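Local coordinates for protein fervidolysin (Fervidobacterium pennivorans, PDB 1R6V) that degrades keratin into peptides as a subtilisin-like serine protease of the S8 family, allowing its bacterium to grow on native feathers, at residues V560-F574 with G586-L598. The protein carries 1 engineered substitution. Sequence-based numbering, arbitrary orientation.
Sequences VKFSTNLSTLKDPQF and GRVAYARNQTYDL
Tyr590 lies between Leu566 and Phe562 where two strand pairs of a beta-sandwich domain meet, and it illustrates how one aromatic side chain can tie a loop to the sheets it connects. With CG anti to the backbone N (chi1 178°), its ring reaches across to the 560-574 segment, where Leu566 CD1 sits over the centre of one face in a CH-pi contact, 3.3 Å from the centroid. At the ring's edge the phenol OH donates to Thr564 O at 2.6 Å, while at the other end of the residue Tyr590 N binds Pro572 O. Replacing Tyr590 by an alanine would probably leave the Thr564 carbonyl without this donor and open a gap beneath the Leu566 methyl.

The tight packing continues through Phe574, whose CD2 lies over the centre of the Tyr596 ring, 3.7 Å from Tyr596 CG, with the two planes inclined at 42°. The edge of Phe562 rests over the rim of Phe574, and Tyr596 OH donates in plane to a lone pair of Ala589 O at 2.8 Å, which holds the far end of the ring in place.

Toward solvent the fit is looser and wetter. Lys561, fully extended, runs past Asn593 and Thr595, and a water bridges its NZ (2.8 Å) to Asn593 O and Thr595 OG1. Nearby, the type II turn from Ala591 to Gln594 is held to the strand by Asn593 N, which donates to Phe562 O at 2.6 Å.

Two antiparallel pairings frame all this: Val560 with Tyr596, and Phe574 with Val588 in the hairpin of strands 573-577 and 584-589. Strand 595-597 thus edges one sheet, where strand 619-627 flanks 558-562 on its other side, while strand 604-610 continues the second sheet beyond 573-577 and touches Tyr590 and Leu566 through Ile609.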
ATOM      1  N   VAL A 560       4.360  -2.967 -38.453  1.00 21.80           N
ATOM      2  CA  VAL A 560       3.926  -4.323 -38.752  1.00 22.00           C
ATOM      3  C   VAL A 560       4.104  -4.595 -40.245  1.00 20.72           C
ATOM      4  O   VAL A 560       3.782  -3.753 -41.077  1.00 18.80           O
ATOM      5  CB  VAL A 560       2.447  -4.581 -38.358  1.00 24.04           C
ATOM      6  CG1 VAL A 560       1.522  -3.650 -39.103  1.00 26.36           C
ATOM      7  CG2 VAL A 560       2.095  -6.025 -38.660  1.00 25.86           C
ATOM      8  N   LYS A 561       4.640  -5.769 -40.566  1.00 19.84           N
ATOM      9  CA  LYS A 561       4.861  -6.173 -41.958  1.00 21.14           C
ATOM     10  C   LYS A 561       4.441  -7.638 -42.117  1.00 20.58           C
ATOM     11  O   LYS A 561       4.830  -8.477 -41.317  1.00 22.65           O
ATOM     12  CB  LYS A 561       6.346  -6.018 -42.311  1.00 22.74           C
ATOM     13  CG  LYS A 561       6.753  -6.554 -43.682  1.00 28.13           C
ATOM     14  CD  LYS A 561       8.244  -6.317 -43.936  1.00 30.19           C
ATOM     15  CE  LYS A 561       8.711  -6.947 -45.248  1.00 34.79           C
ATOM     16  NZ  LYS A 561      10.147  -6.634 -45.521  1.00 36.45           N
ATOM     17  N   PHE A 562       3.643  -7.946 -43.139  1.00 20.27           N
ATOM     18  CA  PHE A 562       3.217  -9.326 -43.368  1.00 19.73           C
ATOM     19  C   PHE A 562       3.917  -9.857 -44.611  1.00 19.84           C
ATOM     20  O   PHE A 562       4.091  -9.132 -45.582  1.00 20.32           O
ATOM     21  CB  PHE A 562       1.710  -9.419 -43.564  1.00 20.20           C
ATOM     22  CG  PHE A 562       0.924  -8.817 -42.450  1.00 20.64           C
ATOM     23  CD1 PHE A 562       0.552  -7.480 -42.500  1.00 21.28           C
ATOM     24  CD2 PHE A 562       0.566  -9.578 -41.348  1.00 20.71           C
ATOM     25  CE1 PHE A 562      -0.179  -6.896 -41.457  1.00 20.14           C
ATOM     26  CE2 PHE A 562      -0.161  -9.014 -40.297  1.00 22.06           C
ATOM     27  CZ  PHE A 562      -0.534  -7.664 -40.358  1.00 20.83           C
ATOM     28  N   SER A 563       4.284 -11.133 -44.565  1.00 20.45           N
ATOM     29  CA  SER A 563       5.016 -11.788 -45.653  1.00 19.67           C
ATOM     30  C   SER A 563       4.209 -12.757 -46.514  1.00 21.78           C
ATOM     31  O   SER A 563       4.675 -13.186 -47.576  1.00 21.63           O
ATOM     32  CB  SER A 563       6.180 -12.556 -45.047  1.00 19.68           C
ATOM     33  OG  SER A 563       5.684 -13.511 -44.118  1.00 18.26           O
ATOM     34  N   THR A 564       3.007 -13.097 -46.064  1.00 20.05           N
ATOM     35  CA  THR A 564       2.160 -14.053 -46.771  1.00 21.31           C
ATOM     36  C   THR A 564       1.532 -13.514 -48.054  1.00 22.76           C
ATOM     37  O   THR A 564       1.138 -12.360 -48.118  1.00 22.46           O
ATOM     38  CB  THR A 564       1.031 -14.555 -45.838  1.00 19.71           C
ATOM     39  OG1 THR A 564       1.596 -14.982 -44.593  1.00 19.45           O
ATOM     40  CG2 THR A 564       0.283 -15.725 -46.478  1.00 19.78           C
ATOM     41  N   ASN A 565       1.451 -14.357 -49.083  1.00 24.55           N
ATOM     42  CA  ASN A 565       0.831 -13.945 -50.333  1.00 26.59           C
ATOM     43  C   ASN A 565      -0.676 -14.188 -50.220  1.00 27.33           C
ATOM     44  O   ASN A 565      -1.108 -15.325 -50.050  1.00 28.00           O
ATOM     45  CB  ASN A 565       1.409 -14.756 -51.498  1.00 29.03           C
ATOM     46  CG  ASN A 565       0.592 -14.613 -52.765  1.00 30.55           C
ATOM     47  OD1 ASN A 565       0.044 -13.547 -53.045  1.00 32.43           O
ATOM     48  ND2 ASN A 565       0.520 -15.685 -53.549  1.00 33.58           N
ATOM     49  N   LEU A 566      -1.469 -13.125 -50.304  1.00 28.85           N
ATOM     50  CA  LEU A 566      -2.924 -13.245 -50.198  1.00 29.38           C
ATOM     51  C   LEU A 566      -3.616 -12.889 -51.507  1.00 31.65           C
ATOM     52  O   LEU A 566      -4.755 -12.414 -51.506  1.00 31.44           O
ATOM     53  CB  LEU A 566      -3.450 -12.324 -49.089  1.00 29.15           C
ATOM     54  CG  LEU A 566      -2.905 -12.548 -47.673  1.00 27.40           C
ATOM     55  CD1 LEU A 566      -3.571 -11.580 -46.692  1.00 26.44           C
ATOM     56  CD2 LEU A 566      -3.183 -13.973 -47.249  1.00 27.07           C
ATOM     57  N   SER A 567      -2.930 -13.123 -52.624  1.00 32.67           N
ATOM     58  CA  SER A 567      -3.475 -12.806 -53.941  1.00 34.99           C
ATOM     59  C   SER A 567      -4.730 -13.616 -54.256  1.00 35.18           C
ATOM     60  O   SER A 567      -5.530 -13.222 -55.106  1.00 36.18           O
ATOM     61  CB  SER A 567      -2.418 -13.056 -55.019  1.00 35.80           C
ATOM     62  OG  SER A 567      -2.044 -14.424 -55.051  1.00 40.08           O
ATOM     63  N   THR A 568      -4.894 -14.742 -53.565  1.00 35.23           N
ATOM     64  CA  THR A 568      -6.047 -15.615 -53.761  1.00 35.62           C
ATOM     65  C   THR A 568      -7.277 -15.098 -53.022  1.00 35.87           C
ATOM     66  O   THR A 568      -8.370 -15.640 -53.175  1.00 36.03           O
ATOM     67  CB  THR A 568      -5.772 -17.041 -53.254  1.00 36.01           C
ATOM     68  OG1 THR A 568      -5.444 -16.996 -51.860  1.00 36.81           O
ATOM     69  CG2 THR A 568      -4.622 -17.673 -54.026  1.00 37.13           C
ATOM     70  N   LEU A 569      -7.092 -14.065 -52.208  1.00 34.69           N
ATOM     71  CA  LEU A 569      -8.198 -13.489 -51.456  1.00 33.41           C
ATOM     72  C   LEU A 569      -8.755 -12.282 -52.188  1.00 33.77           C
ATOM     73  O   LEU A 569      -8.041 -11.614 -52.937  1.00 34.80           O
ATOM     74  CB  LEU A 569      -7.739 -13.074 -50.050  1.00 31.65           C
ATOM     75  CG  LEU A 569      -7.335 -14.210 -49.106  1.00 30.15           C
ATOM     76  CD1 LEU A 569      -7.006 -13.654 -47.727  1.00 31.08           C
ATOM     77  CD2 LEU A 569      -8.467 -15.213 -49.005  1.00 30.61           C
ATOM     78  N   LYS A 570     -10.035 -12.010 -51.960  1.00 34.11           N
ATOM     79  CA  LYS A 570     -10.719 -10.891 -52.590  1.00 34.43           C
ATOM     80  C   LYS A 570     -10.581  -9.649 -51.717  1.00 34.50           C
ATOM     81  O   LYS A 570     -11.073  -9.618 -50.587  1.00 34.25           O
ATOM     82  CB  LYS A 570     -12.203 -11.225 -52.778  1.00 35.76           C
ATOM     83  CG  LYS A 570     -12.803 -10.716 -54.077  1.00 38.18           C
ATOM     84  CD  LYS A 570     -12.681  -9.211 -54.215  1.00 39.67           C
ATOM     85  CE  LYS A 570     -13.038  -8.771 -55.630  1.00 41.79           C
ATOM     86  NZ  LYS A 570     -12.912  -7.297 -55.806  1.00 42.99           N
ATOM     87  N   ASP A 571      -9.910  -8.636 -52.257  1.00 34.62           N
ATOM     88  CA  ASP A 571      -9.683  -7.366 -51.578  1.00 34.55           C
ATOM     89  C   ASP A 571      -9.263  -7.523 -50.123  1.00 33.38           C
ATOM     90  O   ASP A 571      -9.976  -7.103 -49.213  1.00 34.04           O
ATOM     91  CB  ASP A 571     -10.937  -6.488 -51.646  1.00 36.90           C
ATOM     92  CG  ASP A 571     -11.386  -6.222 -53.068  1.00 39.29           C
ATOM     93  OD1 ASP A 571     -10.514  -5.975 -53.929  1.00 40.61           O
ATOM     94  OD2 ASP A 571     -12.610  -6.251 -53.318  1.00 40.46           O
ATOM     95  N   PRO A 572      -8.101  -8.140 -49.883  1.00 32.15           N
ATOM     96  CA  PRO A 572      -7.648  -8.313 -48.501  1.00 29.78           C
ATOM     97  C   PRO A 572      -7.233  -6.973 -47.885  1.00 28.61           C
ATOM     98  O   PRO A 572      -6.589  -6.144 -48.532  1.00 26.51           O
ATOM     99  CB  PRO A 572      -6.469  -9.276 -48.647  1.00 31.48           C
ATOM    100  CG  PRO A 572      -5.894  -8.884 -49.983  1.00 30.27           C
ATOM    101  CD  PRO A 572      -7.141  -8.734 -50.835  1.00 30.45           C
ATOM    102  N   GLN A 573      -7.616  -6.752 -46.635  1.00 27.68           N
ATOM    103  CA  GLN A 573      -7.240  -5.518 -45.976  1.00 25.73           C
ATOM    104  C   GLN A 573      -6.698  -5.780 -44.584  1.00 24.65           C
ATOM    105  O   GLN A 573      -7.143  -6.696 -43.893  1.00 22.77           O
ATOM    106  CB  GLN A 573      -8.430  -4.561 -45.865  1.00 30.00           C
ATOM    107  CG  GLN A 573      -9.034  -4.135 -47.183  1.00 32.72           C
ATOM    108  CD  GLN A 573     -10.024  -3.007 -47.012  1.00 36.19           C
ATOM    109  OE1 GLN A 573      -9.636  -1.869 -46.731  1.00 37.35           O
ATOM    110  NE2 GLN A 573     -11.313  -3.314 -47.164  1.00 37.21           N
ATOM    111  N   PHE A 574      -5.714  -4.971 -44.207  1.00 22.84           N
ATOM    112  CA  PHE A 574      -5.095  -5.016 -42.890  1.00 22.84           C
ATOM    113  C   PHE A 574      -5.952  -4.080 -42.059  1.00 21.61           C
ATOM    114  O   PHE A 574      -6.249  -2.961 -42.476  1.00 20.73           O
ATOM    115  CB  PHE A 574      -3.662  -4.487 -42.957  1.00 22.87           C
ATOM    116  CG  PHE A 574      -3.058  -4.173 -41.610  1.00 20.47           C
ATOM    117  CD1 PHE A 574      -3.154  -5.075 -40.551  1.00 19.74           C
ATOM    118  CD2 PHE A 574      -2.351  -2.992 -41.420  1.00 21.55           C
ATOM    119  CE1 PHE A 574      -2.551  -4.809 -39.320  1.00 17.80           C
ATOM    120  CE2 PHE A 574      -1.743  -2.715 -40.190  1.00 21.09           C
ATOM    121  CZ  PHE A 574      -1.845  -3.628 -39.141  1.00 19.79           C
ATOM    122  N   GLY A 586      -8.978   1.716 -38.134  1.00 29.35           N
ATOM    123  CA  GLY A 586      -8.589   1.965 -39.511  1.00 29.03           C
ATOM    124  C   GLY A 586      -8.392   0.707 -40.332  1.00 29.50           C
ATOM    125  O   GLY A 586      -8.032  -0.345 -39.803  1.00 27.85           O
ATOM    126  N   ARG A 587      -8.642   0.821 -41.633  1.00 29.15           N
ATOM    127  CA  ARG A 587      -8.485  -0.293 -42.558  1.00 29.96           C
ATOM    128  C   ARG A 587      -7.642   0.175 -43.738  1.00 28.99           C
ATOM    129  O   ARG A 587      -7.766   1.318 -44.174  1.00 29.51           O
ATOM    130  CB  ARG A 587      -9.845  -0.774 -43.067  1.00 30.73           C
ATOM    131  CG  ARG A 587     -10.804  -1.246 -41.992  1.00 31.61           C
ATOM    132  CD  ARG A 587     -11.956  -2.023 -42.624  1.00 32.07           C
ATOM    133  NE  ARG A 587     -12.933  -2.489 -41.644  1.00 32.90           N
ATOM    134  CZ  ARG A 587     -13.828  -1.708 -41.047  1.00 31.69           C
ATOM    135  NH1 ARG A 587     -13.872  -0.410 -41.329  1.00 31.40           N
ATOM    136  NH2 ARG A 587     -14.684  -2.230 -40.175  1.00 32.77           N
ATOM    137  N   VAL A 588      -6.780  -0.700 -44.245  1.00 27.96           N
ATOM    138  CA  VAL A 588      -5.929  -0.348 -45.382  1.00 27.72           C
ATOM    139  C   VAL A 588      -5.683  -1.574 -46.256  1.00 27.19           C
ATOM    140  O   VAL A 588      -5.659  -2.701 -45.767  1.00 25.90           O
ATOM    141  CB  VAL A 588      -4.576   0.226 -44.897  1.00 28.64           C
ATOM    142  CG1 VAL A 588      -3.815  -0.822 -44.101  1.00 28.87           C
ATOM    143  CG2 VAL A 588      -3.755   0.711 -46.077  1.00 29.67           C
ATOM    144  N   ALA A 589      -5.510  -1.360 -47.557  1.00 28.09           N
ATOM    145  CA  ALA A 589      -5.275  -2.477 -48.457  1.00 26.71           C
ATOM    146  C   ALA A 589      -4.071  -3.273 -47.995  1.00 26.20           C
ATOM    147  O   ALA A 589      -3.052  -2.709 -47.601  1.00 26.09           O
ATOM    148  CB  ALA A 589      -5.044  -1.972 -49.883  1.00 28.58           C
ATOM    149  N   TYR A 590      -4.197  -4.589 -48.050  1.00 25.50           N
ATOM    150  CA  TYR A 590      -3.119  -5.478 -47.665  1.00 26.16           C
ATOM    151  C   TYR A 590      -2.071  -5.468 -48.765  1.00 27.18           C
ATOM    152  O   TYR A 590      -2.406  -5.524 -49.953  1.00 27.63           O
ATOM    153  CB  TYR A 590      -3.643  -6.900 -47.500  1.00 23.98           C
ATOM    154  CG  TYR A 590      -2.581  -7.917 -47.155  1.00 23.62           C
ATOM    155  CD1 TYR A 590      -2.305  -8.243 -45.826  1.00 22.63           C
ATOM    156  CD2 TYR A 590      -1.860  -8.569 -48.158  1.00 20.78           C
ATOM    157  CE1 TYR A 590      -1.345  -9.195 -45.498  1.00 22.53           C
ATOM    158  CE2 TYR A 590      -0.896  -9.524 -47.840  1.00 20.26           C
ATOM    159  CZ  TYR A 590      -0.644  -9.834 -46.512  1.00 21.76           C
ATOM    160  OH  TYR A 590       0.296 -10.780 -46.184  1.00 20.28           O
ATOM    161  N   ALA A 591      -0.809  -5.391 -48.367  1.00 26.80           N
ATOM    162  CA  ALA A 591       0.296  -5.409 -49.316  1.00 27.94           C
ATOM    163  C   ALA A 591       1.417  -6.255 -48.714  1.00 28.17           C
ATOM    164  O   ALA A 591       1.952  -5.930 -47.659  1.00 26.99           O
ATOM    165  CB  ALA A 591       0.780  -3.997 -49.597  1.00 28.98           C
ATOM    166  N   ARG A 592       1.747  -7.355 -49.385  1.00 26.98           N
ATOM    167  CA  ARG A 592       2.791  -8.260 -48.931  1.00 27.32           C
ATOM    168  C   ARG A 592       4.125  -7.537 -48.814  1.00 27.28           C
ATOM    169  O   ARG A 592       4.509  -6.779 -49.706  1.00 26.12           O
ATOM    170  CB  ARG A 592       2.923  -9.431 -49.913  1.00 27.95           C
ATOM    171  CG  ARG A 592       3.889 -10.514 -49.471  1.00 30.45           C
ATOM    172  CD  ARG A 592       3.870 -11.737 -50.400  1.00 31.25           C
ATOM    173  NE  ARG A 592       4.892 -11.696 -51.446  1.00 36.77           N
ATOM    174  CZ  ARG A 592       4.874 -10.877 -52.491  1.00 37.02           C
ATOM    175  NH1 ARG A 592       3.879 -10.015 -52.647  1.00 39.35           N
ATOM    176  NH2 ARG A 592       5.855 -10.922 -53.387  1.00 37.29           N
ATOM    177  N   ASN A 593       4.813  -7.765 -47.697  1.00 28.49           N
ATOM    178  CA  ASN A 593       6.123  -7.171 -47.432  1.00 30.07           C
ATOM    179  C   ASN A 593       6.117  -5.660 -47.242  1.00 30.57           C
ATOM    180  O   ASN A 593       7.173  -5.027 -47.185  1.00 30.64           O
ATOM    181  CB  ASN A 593       7.099  -7.563 -48.546  1.00 30.26           C
ATOM    182  CG  ASN A 593       7.452  -9.033 -48.506  1.00 32.31           C
ATOM    183  OD1 ASN A 593       7.853  -9.618 -49.515  1.00 36.29           O
ATOM    184  ND2 ASN A 593       7.315  -9.639 -47.338  1.00 32.85           N
ATOM    185  N   GLN A 594       4.928  -5.084 -47.145  1.00 29.83           N
ATOM    186  CA  GLN A 594       4.802  -3.652 -46.934  1.00 31.25           C
ATOM    187  C   GLN A 594       4.828  -3.397 -45.424  1.00 29.48           C
ATOM    188  O   GLN A 594       4.148  -4.084 -44.671  1.00 28.42           O
ATOM    189  CB  GLN A 594       3.485  -3.151 -47.522  1.00 33.28           C
ATOM    190  CG  GLN A 594       3.255  -1.668 -47.306  1.00 37.57           C
ATOM    191  CD  GLN A 594       2.102  -1.133 -48.130  1.00 40.58           C
ATOM    192  OE1 GLN A 594       1.114  -0.633 -47.588  1.00 40.59           O
ATOM    193  NE2 GLN A 594       2.224  -1.231 -49.455  1.00 42.19           N
ATOM    194  N   THR A 595       5.634  -2.432 -44.987  1.00 27.89           N
ATOM    195  CA  THR A 595       5.724  -2.110 -43.564  1.00 28.29           C
ATOM    196  C   THR A 595       4.729  -1.017 -43.203  1.00 28.15           C
ATOM    197  O   THR A 595       4.812   0.094 -43.730  1.00 28.02           O
ATOM    198  CB  THR A 595       7.139  -1.612 -43.172  1.00 28.46           C
ATOM    199  OG1 THR A 595       8.100  -2.652 -43.389  1.00 29.12           O
ATOM    200  CG2 THR A 595       7.173  -1.207 -41.702  1.00 29.64           C
ATOM    201  N   TYR A 596       3.780  -1.332 -42.321  1.00 26.09           N
ATOM    202  CA  TYR A 596       2.796  -0.345 -41.878  1.00 26.06           C
ATOM    203  C   TYR A 596       3.338   0.267 -40.591  1.00 26.59           C
ATOM    204  O   TYR A 596       3.688  -0.456 -39.663  1.00 24.09           O
ATOM    205  CB  TYR A 596       1.441  -0.996 -41.586  1.00 25.76           C
ATOM    206  CG  TYR A 596       0.822  -1.702 -42.768  1.00 25.83           C
ATOM    207  CD1 TYR A 596       1.052  -3.057 -42.994  1.00 25.07           C
ATOM    208  CD2 TYR A 596       0.013  -1.008 -43.665  1.00 25.44           C
ATOM    209  CE1 TYR A 596       0.485  -3.706 -44.093  1.00 25.00           C
ATOM    210  CE2 TYR A 596      -0.557  -1.646 -44.765  1.00 25.22           C
ATOM    211  CZ  TYR A 596      -0.314  -2.993 -44.971  1.00 25.56           C
ATOM    212  OH  TYR A 596      -0.854  -3.618 -46.073  1.00 25.65           O
ATOM    213  N   ASP A 597       3.413   1.592 -40.543  1.00 27.31           N
ATOM    214  CA  ASP A 597       3.928   2.278 -39.357  1.00 28.58           C
ATOM    215  C   ASP A 597       2.753   2.773 -38.532  1.00 27.85           C
ATOM    216  O   ASP A 597       2.000   3.645 -38.958  1.00 26.70           O
ATOM    217  CB  ASP A 597       4.835   3.445 -39.771  1.00 31.02           C
ATOM    218  CG  ASP A 597       5.537   4.102 -38.585  1.00 33.30           C
ATOM    219  OD1 ASP A 597       5.520   3.536 -37.476  1.00 32.31           O
ATOM    220  OD2 ASP A 597       6.121   5.190 -38.771  1.00 36.33           O
ATOM    221  N   LEU A 598       2.596   2.193 -37.348  1.00 27.39           N
ATOM    222  CA  LEU A 598       1.506   2.551 -36.455  1.00 26.70           C
ATOM    223  C   LEU A 598       2.012   3.361 -35.261  1.00 26.91           C
ATOM    224  O   LEU A 598       1.269   3.591 -34.310  1.00 25.69           O
ATOM    225  CB  LEU A 598       0.831   1.272 -35.950  1.00 26.82           C
ATOM    226  CG  LEU A 598       0.253   0.390 -37.060  1.00 28.09           C
ATOM    227  CD1 LEU A 598      -0.306  -0.889 -36.471  1.00 28.82           C
ATOM    228  CD2 LEU A 598      -0.832   1.156 -37.801  1.00 29.68           C
TER
HETATM  229  O   HOH W   1       9.640  -3.912 -45.383  1.00 46.24           O
HETATM  230  O   HOH W   2       2.578  -6.090 -45.093  1.00 20.97           O